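Local coordinates for putative cell adhesion protein (Bacteroides eggerthii, PDB 4GPV) that probably serves as a FimA-like fimbrial subunit that assembles into pili of a distinct type and so may contribute to cell adhesion, at residues A[153-161]-A[291-299]; A[162-170]-A[234-242]. All coordinates share one frame; numbering follows the deposited sequence. Where two conformers were deposited one is given.

Contact 1: residues A[153-161]-A[291-299]; sequences LSFVAAKIQ and HTIEPGKSY
Ala158 presses its methyl into a hollow walled by Ile293, Glu294 and Tyr299: CB lies 3.2 Å from Glu294 O and 3.6 Å from Ile293 CG2, with the Tyr299 ring presenting its edge. Next to it, Ile160 and Ile293 cross at about a right angle, their ends meeting at 3.7 Å between Ile160 CD1 and Ile293 CD1. That same Ile293 CD1 also covers one face of the Tyr299 ring, offset toward the rim. In Ile293, chi1 of -59° leaves CG2 for Ala158, and chi2 of -64° carries CD1 to Ile160 and the ring. At the far end Pro295 sets CB against Val156 O.

The segments join as parallel strands, 158-161 beside 297-299, their axes 12° apart, within the large mixed sheet of this FimA-like subunit's C-terminal domain (transthyretin clan). Lys159 N donates to Lys297 O, Lys159 O accepts from Tyr299 N at 2.8 Å, and Gln161 N bonds Tyr299 O. Before this ladder, a type II turn from Glu294 to Lys297 brings Gly296 N to Ala157 O at 2.9 Å. The Tyr299 hydroxyl accepts from Glu294 N, tying the ring back to the turn.

On the face bearing Lys159 and Ser298 a water donates to Ser298 OG at 2.7 Å and also lies within bonding distance of Gln161 OE1 and Tyr299 O, while Asp41 bonds Ser298 OG and, with Glu43, pairs with Lys159 NZ. The face bearing Ile160 and Tyr299 is thus packed mainly with hydrocarbon, whereas on the other a buried lysine probably keeps its charge through two carboxylates.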
ATOM      1  N   LEU A 153       0.729   4.078 -15.742  1.00 19.27           N
ATOM      2  CA  LEU A 153       0.094   3.820 -14.455  1.00 19.29           C
ATOM      3  C   LEU A 153       1.065   3.368 -13.403  1.00 20.76           C
ATOM      4  O   LEU A 153       1.963   2.581 -13.691  1.00 22.14           O
ATOM      5  CB  LEU A 153      -0.985   2.739 -14.599  1.00 18.74           C
ATOM      6  CG  LEU A 153      -2.155   3.080 -15.556  1.00 22.43           C
ATOM      7  CD1 LEU A 153      -3.024   1.845 -15.817  1.00 22.42           C
ATOM      8  CD2 LEU A 153      -2.988   4.276 -15.028  1.00 25.51           C
ATOM      9  N   SER A 154       0.861   3.852 -12.159  1.00 17.66           N
ATOM     10  CA  SER A 154       1.677   3.442 -11.016  0.60 17.79           C
ATOM     11  C   SER A 154       0.767   2.986  -9.900  1.00 20.91           C
ATOM     12  O   SER A 154      -0.344   3.500  -9.790  1.00 20.07           O
ATOM     13  CB  SER A 154       2.550   4.596 -10.525  0.60 19.52           C
ATOM     14  OG  SER A 154       3.510   4.982 -11.491  0.60 20.26           O
ATOM     15  N   PHE A 155       1.234   2.077  -9.048  1.00 19.31           N
ATOM     16  CA  PHE A 155       0.415   1.641  -7.908  1.00 18.68           C
ATOM     17  C   PHE A 155       0.213   2.767  -6.941  1.00 20.95           C
ATOM     18  O   PHE A 155       1.150   3.515  -6.656  1.00 21.19           O
ATOM     19  CB  PHE A 155       1.094   0.489  -7.151  1.00 19.18           C
ATOM     20  CG  PHE A 155       1.185  -0.789  -7.937  1.00 20.34           C
ATOM     21  CD1 PHE A 155       0.027  -1.457  -8.350  1.00 20.47           C
ATOM     22  CD2 PHE A 155       2.426  -1.345  -8.248  1.00 21.02           C
ATOM     23  CE1 PHE A 155       0.119  -2.652  -9.078  1.00 20.47           C
ATOM     24  CE2 PHE A 155       2.511  -2.555  -8.952  1.00 23.13           C
ATOM     25  CZ  PHE A 155       1.356  -3.185  -9.378  1.00 20.82           C
ATOM     26  N   VAL A 156      -0.990   2.845  -6.359  1.00 17.02           N
ATOM     27  CA  VAL A 156      -1.287   3.831  -5.323  1.00 17.65           C
ATOM     28  C   VAL A 156      -0.690   3.335  -3.999  1.00 20.54           C
ATOM     29  O   VAL A 156      -0.285   4.147  -3.172  1.00 23.07           O
ATOM     30  CB  VAL A 156      -2.832   4.019  -5.230  1.00 20.66           C
ATOM     31  CG1 VAL A 156      -3.238   4.857  -4.007  1.00 20.54           C
ATOM     32  CG2 VAL A 156      -3.362   4.636  -6.518  1.00 20.47           C
ATOM     33  N   ALA A 157      -0.736   2.024  -3.778  1.00 17.00           N
ATOM     34  CA  ALA A 157      -0.220   1.403  -2.553  1.00 16.39           C
ATOM     35  C   ALA A 157       1.286   1.077  -2.627  1.00 18.92           C
ATOM     36  O   ALA A 157       1.934   1.192  -3.672  1.00 19.02           O
ATOM     37  CB  ALA A 157      -1.001   0.123  -2.279  1.00 17.01           C
ATOM     38  N   ALA A 158       1.808   0.612  -1.483  1.00 17.21           N
ATOM     39  CA  ALA A 158       3.111  -0.002  -1.296  1.00 17.75           C
ATOM     40  C   ALA A 158       2.859  -1.452  -0.893  1.00 19.86           C
ATOM     41  O   ALA A 158       1.770  -1.781  -0.387  1.00 17.87           O
ATOM     42  CB  ALA A 158       3.895   0.742  -0.198  1.00 18.55           C
ATOM     43  N   LYS A 159       3.850  -2.304  -1.049  1.00 16.43           N
ATOM     44  CA  LYS A 159       3.746  -3.697  -0.665  1.00 14.55           C
ATOM     45  C   LYS A 159       4.845  -4.002   0.351  1.00 18.85           C
ATOM     46  O   LYS A 159       5.991  -3.562   0.163  1.00 17.93           O
ATOM     47  CB  LYS A 159       3.909  -4.570  -1.924  1.00 17.45           C
ATOM     48  CG  LYS A 159       3.760  -6.060  -1.681  1.00 21.05           C
ATOM     49  CD  LYS A 159       3.729  -6.798  -3.032  1.00 25.71           C
ATOM     50  CE  LYS A 159       4.984  -7.513  -3.392  1.00 41.80           C
ATOM     51  NZ  LYS A 159       4.857  -8.192  -4.716  1.00 30.51           N
ATOM     52  N   ILE A 160       4.498  -4.749   1.406  1.00 16.52           N
ATOM     53  CA  ILE A 160       5.488  -5.140   2.433  1.00 15.66           C
ATOM     54  C   ILE A 160       5.492  -6.660   2.511  1.00 21.51           C
ATOM     55  O   ILE A 160       4.450  -7.229   2.796  1.00 19.65           O
ATOM     56  CB  ILE A 160       5.161  -4.492   3.810  1.00 17.51           C
ATOM     57  CG1 ILE A 160       5.190  -2.945   3.716  1.00 18.74           C
ATOM     58  CG2 ILE A 160       6.160  -4.997   4.906  1.00 19.35           C
ATOM     59  CD1 ILE A 160       4.565  -2.256   4.942  1.00 17.63           C
ATOM     60  N   GLN A 161       6.658  -7.310   2.308  1.00 17.94           N
ATOM     61  CA  GLN A 161       6.779  -8.769   2.398  1.00 18.39           C
ATOM     62  C   GLN A 161       7.606  -9.120   3.613  1.00 20.61           C
ATOM     63  O   GLN A 161       8.586  -8.430   3.889  1.00 19.92           O
ATOM     64  CB  GLN A 161       7.481  -9.344   1.147  1.00 20.22           C
ATOM     65  CG  GLN A 161       6.564  -9.410  -0.062  1.00 36.95           C
ATOM     66  CD  GLN A 161       7.322  -9.798  -1.306  1.00 40.90           C
ATOM     67  OE1 GLN A 161       8.052  -8.999  -1.897  1.00 39.03           O
ATOM     68  NE2 GLN A 161       7.168 -11.039  -1.712  1.00 42.63           N
ATOM     69  N   HIS A 291      13.943   3.390   6.241  1.00 22.90           N
ATOM     70  CA  HIS A 291      12.923   3.573   5.224  1.00 21.51           C
ATOM     71  C   HIS A 291      11.612   3.901   5.844  1.00 23.69           C
ATOM     72  O   HIS A 291      11.192   3.217   6.775  1.00 22.83           O
ATOM     73  CB  HIS A 291      12.683   2.312   4.346  1.00 22.11           C
ATOM     74  CG  HIS A 291      13.885   1.776   3.645  1.00 26.60           C
ATOM     75  ND1 HIS A 291      14.235   2.210   2.393  1.00 29.07           N
ATOM     76  CD2 HIS A 291      14.773   0.843   4.056  1.00 29.33           C
ATOM     77  CE1 HIS A 291      15.325   1.531   2.075  1.00 28.78           C
ATOM     78  NE2 HIS A 291      15.682   0.699   3.051  1.00 29.69           N
ATOM     79  N   THR A 292      10.910   4.881   5.267  1.00 20.19           N
ATOM     80  CA  THR A 292       9.520   5.116   5.616  1.00 19.95           C
ATOM     81  C   THR A 292       8.722   4.464   4.478  1.00 21.78           C
ATOM     82  O   THR A 292       9.330   3.868   3.574  1.00 23.22           O
ATOM     83  CB  THR A 292       9.207   6.592   5.885  1.00 21.50           C
ATOM     84  OG1 THR A 292       9.509   7.339   4.707  1.00 20.93           O
ATOM     85  CG2 THR A 292       9.992   7.148   7.077  1.00 19.55           C
ATOM     86  N   ILE A 293       7.393   4.538   4.488  1.00 16.64           N
ATOM     87  CA  ILE A 293       6.654   3.844   3.431  1.00 15.87           C
ATOM     88  C   ILE A 293       6.267   4.814   2.341  1.00 18.95           C
ATOM     89  O   ILE A 293       5.594   5.800   2.607  1.00 18.81           O
ATOM     90  CB  ILE A 293       5.392   3.133   4.002  1.00 18.80           C
ATOM     91  CG1 ILE A 293       5.732   2.096   5.095  1.00 18.33           C
ATOM     92  CG2 ILE A 293       4.509   2.552   2.897  1.00 19.08           C
ATOM     93  CD1 ILE A 293       6.597   0.876   4.634  1.00 25.29           C
ATOM     94  N   GLU A 294       6.631   4.482   1.091  1.00 18.94           N
ATOM     95  CA  GLU A 294       6.289   5.280  -0.083  1.00 20.66           C
ATOM     96  C   GLU A 294       5.387   4.503  -1.011  1.00 22.54           C
ATOM     97  O   GLU A 294       5.609   3.302  -1.172  1.00 20.64           O
ATOM     98  CB  GLU A 294       7.548   5.631  -0.883  1.00 22.60           C
ATOM     99  CG  GLU A 294       8.567   6.502  -0.197  1.00 33.15           C
ATOM    100  CD  GLU A 294       9.664   6.794  -1.196  1.00 49.03           C
ATOM    101  OE1 GLU A 294       9.392   7.498  -2.200  1.00 41.31           O
ATOM    102  OE2 GLU A 294      10.745   6.182  -1.062  1.00 43.80           O
ATOM    103  N   PRO A 295       4.439   5.164  -1.702  1.00 19.45           N
ATOM    104  CA  PRO A 295       3.636   4.448  -2.703  1.00 18.86           C
ATOM    105  C   PRO A 295       4.522   3.938  -3.815  1.00 21.50           C
ATOM    106  O   PRO A 295       5.561   4.548  -4.085  1.00 20.41           O
ATOM    107  CB  PRO A 295       2.693   5.525  -3.278  1.00 21.14           C
ATOM    108  CG  PRO A 295       2.947   6.738  -2.539  1.00 26.86           C
ATOM    109  CD  PRO A 295       4.091   6.601  -1.625  1.00 22.26           C
ATOM    110  N   GLY A 296       4.145   2.831  -4.438  1.00 20.58           N
ATOM    111  CA  GLY A 296       4.906   2.318  -5.577  1.00 20.40           C
ATOM    112  C   GLY A 296       6.244   1.708  -5.216  1.00 22.03           C
ATOM    113  O   GLY A 296       7.114   1.576  -6.083  1.00 21.88           O
ATOM    114  N   LYS A 297       6.433   1.355  -3.942  1.00 17.91           N
ATOM    115  CA  LYS A 297       7.661   0.661  -3.510  1.00 17.11           C
ATOM    116  C   LYS A 297       7.271  -0.669  -2.910  1.00 18.74           C
ATOM    117  O   LYS A 297       6.184  -0.814  -2.331  1.00 19.48           O
ATOM    118  CB  LYS A 297       8.454   1.507  -2.491  1.00 19.86           C
ATOM    119  CG  LYS A 297       8.989   2.813  -3.093  1.00 31.34           C
ATOM    120  CD  LYS A 297      10.495   2.820  -3.239  1.00 45.68           C
ATOM    121  CE  LYS A 297      10.953   4.112  -3.886  1.00 60.17           C
ATOM    122  NZ  LYS A 297      12.091   4.738  -3.163  1.00 74.70           N
ATOM    123  N   SER A 298       8.177  -1.634  -3.016  1.00 18.10           N
ATOM    124  CA  SER A 298       7.987  -2.985  -2.538  1.00 17.99           C
ATOM    125  C   SER A 298       9.094  -3.258  -1.512  1.00 21.02           C
ATOM    126  O   SER A 298      10.262  -3.231  -1.866  1.00 21.82           O
ATOM    127  CB  SER A 298       8.049  -3.950  -3.727  1.00 20.58           C
ATOM    128  OG  SER A 298       8.040  -5.309  -3.308  1.00 23.35           O
ATOM    129  N   TYR A 299       8.722  -3.453  -0.234  1.00 17.90           N
ATOM    130  CA  TYR A 299       9.696  -3.632   0.846  1.00 17.32           C
ATOM    131  C   TYR A 299       9.798  -5.081   1.214  1.00 21.17           C
ATOM    132  O   TYR A 299       8.779  -5.742   1.429  1.00 21.69           O
ATOM    133  CB  TYR A 299       9.277  -2.823   2.111  1.00 17.64           C
ATOM    134  CG  TYR A 299       9.155  -1.342   1.816  1.00 17.19           C
ATOM    135  CD1 TYR A 299       7.977  -0.810   1.298  1.00 18.45           C
ATOM    136  CD2 TYR A 299      10.251  -0.491   1.947  1.00 18.55           C
ATOM    137  CE1 TYR A 299       7.876   0.537   0.963  1.00 19.30           C
ATOM    138  CE2 TYR A 299      10.156   0.867   1.622  1.00 19.00           C
ATOM    139  CZ  TYR A 299       8.963   1.371   1.122  1.00 24.57           C
ATOM    140  OH  TYR A 299       8.837   2.675   0.719  1.00 23.39           O
TER
HETATM  141  O   HOH W   1       7.295  -6.457  -1.012  1.00 30.19           O

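Contact 2: residues A[162-170]-A[234-242]; sequences LIVKDNRKN and PGDFTINAG
Asn240 uses its side-chain amide in place of a backbone N-H to bond a strand carbonyl: ND2 reaches Val164 O at 2.9 Å with the acceptor in the amide plane, although the donor stands above the carbonyl plane. The residue has a left-handed backbone, and CG anti to its own N (chi1 -170°) extends the amide to the strand; Thr244 N, donating to OD1, helps fix its rotation. Two residues along, Asp166 N donates to Thr238 O at 2.8 Å, the one backbone-to-backbone hydrogen bond between 162-170 and 234-242. Thr238 OG1 accepts from Asn240 N, an ST turn that shapes this bend of the loop.

Phe237 lays a ring face against Val164. Val164 CG1 sits 3.9 Å from the ring centroid and 14° off its normal, a CH-pi contact, while CG2 reaches CE1 toward the rim. Phe246 stacks edge-to-face on the same ring. The loop before strand 247-251 thus lies against strand 146-169, and Ile265 of strand 262-271 touches both Val164 and Phe237.

Asp166 turns its carboxylate almost perpendicular to the Phe237 ring (87°). Its OD1 accepts from Arg168 N, closing an Asx turn, and from Arg168 NE at 2.8 Å, the two donors coming from opposite faces of the carboxylate plane. Arg168 NH2 takes OD2, and is shared with Asp180.

Waters bridge the segments as well: one joins Asn167 OD1 to Ile239 O. Lys165 NZ bonds Ser243 OG and, through another, reaches Ala241 O. Two direct hydrogen bonds, the Phe237-Val164 packing, lesser contacts of Ile239 and Lys165 and bridging waters hold the loop, while the charge of buried Asp166 is probably stabilised by Arg168.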
ATOM      1  N   LEU A 162       7.274 -10.238   4.287  1.00 17.43           N
ATOM      2  CA  LEU A 162       8.019 -10.683   5.456  1.00 18.25           C
ATOM      3  C   LEU A 162       8.655 -12.042   5.216  1.00 21.93           C
ATOM      4  O   LEU A 162       7.971 -12.986   4.804  1.00 20.93           O
ATOM      5  CB  LEU A 162       7.077 -10.736   6.688  1.00 18.39           C
ATOM      6  CG  LEU A 162       7.649 -11.338   7.958  1.00 20.51           C
ATOM      7  CD1 LEU A 162       8.830 -10.500   8.483  1.00 19.93           C
ATOM      8  CD2 LEU A 162       6.566 -11.506   9.028  1.00 24.72           C
ATOM      9  N   ILE A 163       9.974 -12.124   5.477  1.00 17.59           N
ATOM     10  CA  ILE A 163      10.777 -13.361   5.468  1.00 18.55           C
ATOM     11  C   ILE A 163      11.236 -13.604   6.913  1.00 23.04           C
ATOM     12  O   ILE A 163      11.932 -12.749   7.470  1.00 20.91           O
ATOM     13  CB  ILE A 163      11.975 -13.271   4.473  1.00 21.79           C
ATOM     14  CG1 ILE A 163      11.487 -13.118   3.022  1.00 21.90           C
ATOM     15  CG2 ILE A 163      12.920 -14.477   4.600  1.00 24.14           C
ATOM     16  CD1 ILE A 163      12.579 -12.723   2.066  1.00 25.82           C
ATOM     17  N   VAL A 164      10.885 -14.762   7.508  1.00 20.47           N
ATOM     18  CA  VAL A 164      11.265 -15.080   8.865  1.00 20.15           C
ATOM     19  C   VAL A 164      12.310 -16.189   8.847  1.00 23.68           C
ATOM     20  O   VAL A 164      12.103 -17.206   8.190  1.00 24.03           O
ATOM     21  CB  VAL A 164      10.036 -15.482   9.708  1.00 23.17           C
ATOM     22  CG1 VAL A 164      10.447 -15.855  11.142  1.00 24.12           C
ATOM     23  CG2 VAL A 164       8.999 -14.359   9.711  1.00 22.83           C
ATOM     24  N   LYS A 165      13.449 -15.948   9.485  1.00 20.15           N
ATOM     25  CA  LYS A 165      14.502 -16.964   9.679  1.00 20.91           C
ATOM     26  C   LYS A 165      14.536 -17.217  11.161  1.00 25.85           C
ATOM     27  O   LYS A 165      15.023 -16.371  11.916  1.00 25.09           O
ATOM     28  CB  LYS A 165      15.851 -16.500   9.113  1.00 24.21           C
ATOM     29  CG  LYS A 165      15.786 -16.374   7.605  1.00 25.46           C
ATOM     30  CD  LYS A 165      17.016 -15.760   7.009  1.00 36.72           C
ATOM     31  CE  LYS A 165      16.807 -15.568   5.534  1.00 48.02           C
ATOM     32  NZ  LYS A 165      18.084 -15.291   4.821  1.00 67.13           N
ATOM     33  N   ASP A 166      13.925 -18.330  11.597  1.00 23.74           N
ATOM     34  CA  ASP A 166      13.770 -18.617  13.004  1.00 23.19           C
ATOM     35  C   ASP A 166      14.872 -19.540  13.529  1.00 27.65           C
ATOM     36  O   ASP A 166      14.860 -20.743  13.247  1.00 28.35           O
ATOM     37  CB  ASP A 166      12.390 -19.213  13.297  1.00 24.07           C
ATOM     38  CG  ASP A 166      12.102 -19.278  14.792  1.00 32.29           C
ATOM     39  OD1 ASP A 166      12.911 -18.724  15.584  1.00 30.95           O
ATOM     40  OD2 ASP A 166      11.075 -19.868  15.172  1.00 34.48           O
ATOM     41  N   ASN A 167      15.785 -18.977  14.359  1.00 24.67           N
ATOM     42  CA  ASN A 167      16.902 -19.707  14.960  1.00 26.13           C
ATOM     43  C   ASN A 167      16.724 -19.817  16.471  1.00 30.15           C
ATOM     44  O   ASN A 167      17.675 -20.131  17.191  1.00 31.31           O
ATOM     45  CB  ASN A 167      18.253 -19.060  14.619  1.00 28.79           C
ATOM     46  CG  ASN A 167      18.568 -19.054  13.147  1.00 41.60           C
ATOM     47  OD1 ASN A 167      18.104 -19.899  12.371  1.00 33.63           O
ATOM     48  ND2 ASN A 167      19.382 -18.104  12.737  1.00 36.24           N
ATOM     49  N   ARG A 168      15.505 -19.540  16.956  1.00 26.14           N
ATOM     50  CA  ARG A 168      15.206 -19.691  18.382  1.00 25.66           C
ATOM     51  C   ARG A 168      15.148 -21.184  18.701  1.00 32.24           C
ATOM     52  O   ARG A 168      14.716 -21.971  17.862  1.00 33.15           O
ATOM     53  CB  ARG A 168      13.882 -19.000  18.762  1.00 24.64           C
ATOM     54  CG  ARG A 168      13.891 -17.472  18.678  1.00 23.36           C
ATOM     55  CD  ARG A 168      12.482 -16.878  18.774  1.00 27.33           C
ATOM     56  NE  ARG A 168      11.642 -17.383  17.679  1.00 29.90           N
ATOM     57  CZ  ARG A 168      10.326 -17.235  17.585  1.00 39.68           C
ATOM     58  NH1 ARG A 168       9.655 -16.571  18.520  1.00 27.76           N
ATOM     59  NH2 ARG A 168       9.672 -17.737  16.549  1.00 28.87           N
ATOM     60  N   LYS A 169      15.596 -21.566  19.891  1.00 30.74           N
ATOM     61  CA  LYS A 169      15.583 -22.966  20.298  1.00 31.75           C
ATOM     62  C   LYS A 169      14.703 -23.133  21.508  1.00 36.51           C
ATOM     63  O   LYS A 169      14.578 -22.202  22.296  1.00 35.17           O
ATOM     64  CB  LYS A 169      17.017 -23.444  20.640  1.00 35.95           C
ATOM     65  CG  LYS A 169      18.032 -23.327  19.505  1.00 52.86           C
ATOM     66  CD  LYS A 169      19.411 -23.878  19.912  1.00 60.66           C
ATOM     67  CE  LYS A 169      20.195 -22.961  20.824  1.00 71.99           C
ATOM     68  NZ  LYS A 169      21.541 -23.501  21.126  1.00 83.48           N
ATOM     69  N   ASN A 170      14.162 -24.346  21.699  1.00 35.27           N
ATOM     70  CA  ASN A 170      13.379 -24.727  22.878  1.00 35.71           C
ATOM     71  C   ASN A 170      12.265 -23.723  23.190  1.00 36.08           C
ATOM     72  O   ASN A 170      12.169 -23.218  24.319  1.00 35.86           O
ATOM     73  CB  ASN A 170      14.304 -24.885  24.083  1.00 39.98           C
ATOM     74  CG  ASN A 170      15.468 -25.824  23.864  1.00 55.81           C
ATOM     75  OD1 ASN A 170      15.352 -26.882  23.230  1.00 43.51           O
ATOM     76  ND2 ASN A 170      16.622 -25.434  24.368  1.00 46.65           N
ATOM     77  N   PRO A 234       1.865 -23.794  13.849  1.00 38.85           N
ATOM     78  CA  PRO A 234       3.100 -24.561  14.081  1.00 39.49           C
ATOM     79  C   PRO A 234       3.638 -25.064  12.744  1.00 42.46           C
ATOM     80  O   PRO A 234       2.855 -25.467  11.876  1.00 43.15           O
ATOM     81  CB  PRO A 234       2.641 -25.713  14.995  1.00 42.73           C
ATOM     82  CG  PRO A 234       1.164 -25.819  14.780  1.00 47.56           C
ATOM     83  CD  PRO A 234       0.719 -24.400  14.563  1.00 41.89           C
ATOM     84  N   GLY A 235       4.945 -24.967  12.555  1.00 37.33           N
ATOM     85  CA  GLY A 235       5.572 -25.393  11.311  1.00 36.80           C
ATOM     86  C   GLY A 235       5.797 -24.291  10.301  1.00 40.08           C
ATOM     87  O   GLY A 235       6.613 -24.471   9.393  1.00 41.18           O
ATOM     88  N   ASP A 236       5.047 -23.150  10.404  1.00 34.65           N
ATOM     89  CA  ASP A 236       5.189 -22.022   9.474  1.00 32.10           C
ATOM     90  C   ASP A 236       6.587 -21.393   9.560  1.00 35.17           C
ATOM     91  O   ASP A 236       7.186 -21.100   8.522  1.00 36.62           O
ATOM     92  CB  ASP A 236       4.128 -20.941   9.735  1.00 31.95           C
ATOM     93  CG  ASP A 236       2.725 -21.266   9.272  1.00 40.37           C
ATOM     94  OD1 ASP A 236       2.568 -22.213   8.470  1.00 44.36           O
ATOM     95  OD2 ASP A 236       1.775 -20.596   9.738  1.00 37.28           O
ATOM     96  N   PHE A 237       7.088 -21.156  10.786  1.00 28.34           N
ATOM     97  CA  PHE A 237       8.420 -20.564  10.946  1.00 27.17           C
ATOM     98  C   PHE A 237       9.493 -21.619  11.165  1.00 32.25           C
ATOM     99  O   PHE A 237       9.391 -22.459  12.068  1.00 33.39           O
ATOM    100  CB  PHE A 237       8.460 -19.536  12.089  1.00 27.40           C
ATOM    101  CG  PHE A 237       7.612 -18.299  11.903  1.00 26.06           C
ATOM    102  CD1 PHE A 237       7.149 -17.928  10.638  1.00 26.83           C
ATOM    103  CD2 PHE A 237       7.277 -17.497  12.991  1.00 27.50           C
ATOM    104  CE1 PHE A 237       6.357 -16.782  10.472  1.00 26.40           C
ATOM    105  CE2 PHE A 237       6.489 -16.351  12.818  1.00 28.96           C
ATOM    106  CZ  PHE A 237       6.050 -15.995  11.559  1.00 25.98           C
ATOM    107  N   THR A 238      10.524 -21.580  10.312  1.00 28.27           N
ATOM    108  CA  THR A 238      11.668 -22.502  10.387  1.00 28.96           C
ATOM    109  C   THR A 238      12.971 -21.693  10.199  1.00 29.27           C
ATOM    110  O   THR A 238      12.924 -20.465  10.033  1.00 27.66           O
ATOM    111  CB  THR A 238      11.551 -23.622   9.321  1.00 36.78           C
ATOM    112  OG1 THR A 238      11.805 -23.086   8.017  1.00 34.20           O
ATOM    113  CG2 THR A 238      10.201 -24.361   9.344  1.00 40.81           C
ATOM    114  N   ILE A 239      14.122 -22.396  10.128  1.00 27.63           N
ATOM    115  CA  ILE A 239      15.416 -21.763   9.837  1.00 27.67           C
ATOM    116  C   ILE A 239      15.322 -21.044   8.492  1.00 29.36           C
ATOM    117  O   ILE A 239      16.026 -20.062   8.267  1.00 29.43           O
ATOM    118  CB  ILE A 239      16.570 -22.808   9.856  1.00 30.87           C
ATOM    119  CG1 ILE A 239      16.285 -24.015   8.886  1.00 32.12           C
ATOM    120  CG2 ILE A 239      16.818 -23.278  11.312  1.00 31.11           C
ATOM    121  CD1 ILE A 239      17.551 -24.818   8.373  1.00 34.08           C
ATOM    122  N   ASN A 240      14.433 -21.544   7.604  1.00 26.29           N
ATOM    123  CA  ASN A 240      14.098 -20.974   6.313  1.00 23.58           C
ATOM    124  C   ASN A 240      15.355 -20.606   5.506  1.00 30.47           C
ATOM    125  O   ASN A 240      15.543 -19.436   5.124  1.00 28.35           O
ATOM    126  CB  ASN A 240      13.181 -19.750   6.511  1.00 24.20           C
ATOM    127  CG  ASN A 240      12.573 -19.197   5.263  1.00 26.58           C
ATOM    128  OD1 ASN A 240      12.624 -19.829   4.178  1.00 27.31           O
ATOM    129  ND2 ASN A 240      11.987 -17.987   5.380  1.00 24.05           N
ATOM    130  N   ALA A 241      16.226 -21.611   5.272  1.00 31.02           N
ATOM    131  CA  ALA A 241      17.474 -21.444   4.519  1.00 32.51           C
ATOM    132  C   ALA A 241      17.225 -20.875   3.110  1.00 36.65           C
ATOM    133  O   ALA A 241      18.091 -20.180   2.585  1.00 36.95           O
ATOM    134  CB  ALA A 241      18.211 -22.763   4.415  1.00 35.12           C
ATOM    135  N   GLY A 242      16.053 -21.162   2.536  1.00 32.25           N
ATOM    136  CA  GLY A 242      15.648 -20.694   1.216  1.00 30.97           C
ATOM    137  C   GLY A 242      15.089 -19.280   1.151  1.00 31.87           C
ATOM    138  O   GLY A 242      14.818 -18.812   0.059  1.00 32.97           O
TER
HETATM  139  O   HOH W   2      10.203 -19.354   8.385  1.00 24.65           O
HETATM  140  O   HOH W   3      18.293 -17.958   3.931  1.00 50.23           O
HETATM  141  O   HOH W   4       9.191 -21.712  15.324  1.00 44.27           O
HETATM  142  O   HOH W   5      18.254 -19.432   9.704  1.00 38.35           O

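Overall arrangement
Both contacts draw on the long strand 146-169, through adjoining segments, yet their centres lie 26 Å apart. Contact 1 is buried, its centre about 5 Å from the centre of the chain, and pairs this strand with its parallel neighbour 297-306. Contact 2, nested within the chain loop that contact 1 closes, is only partly buried and lays an irregular loop, between strands 229-231 and 247-251, along the C-terminal part of the same strand. The chemistry follows position: four backbone bonds and packed aliphatic groups centrally, against a single backbone bond, a side-chain amide, an aromatic ring against a valine, a salt-bridged aspartate and several bridging waters peripherally.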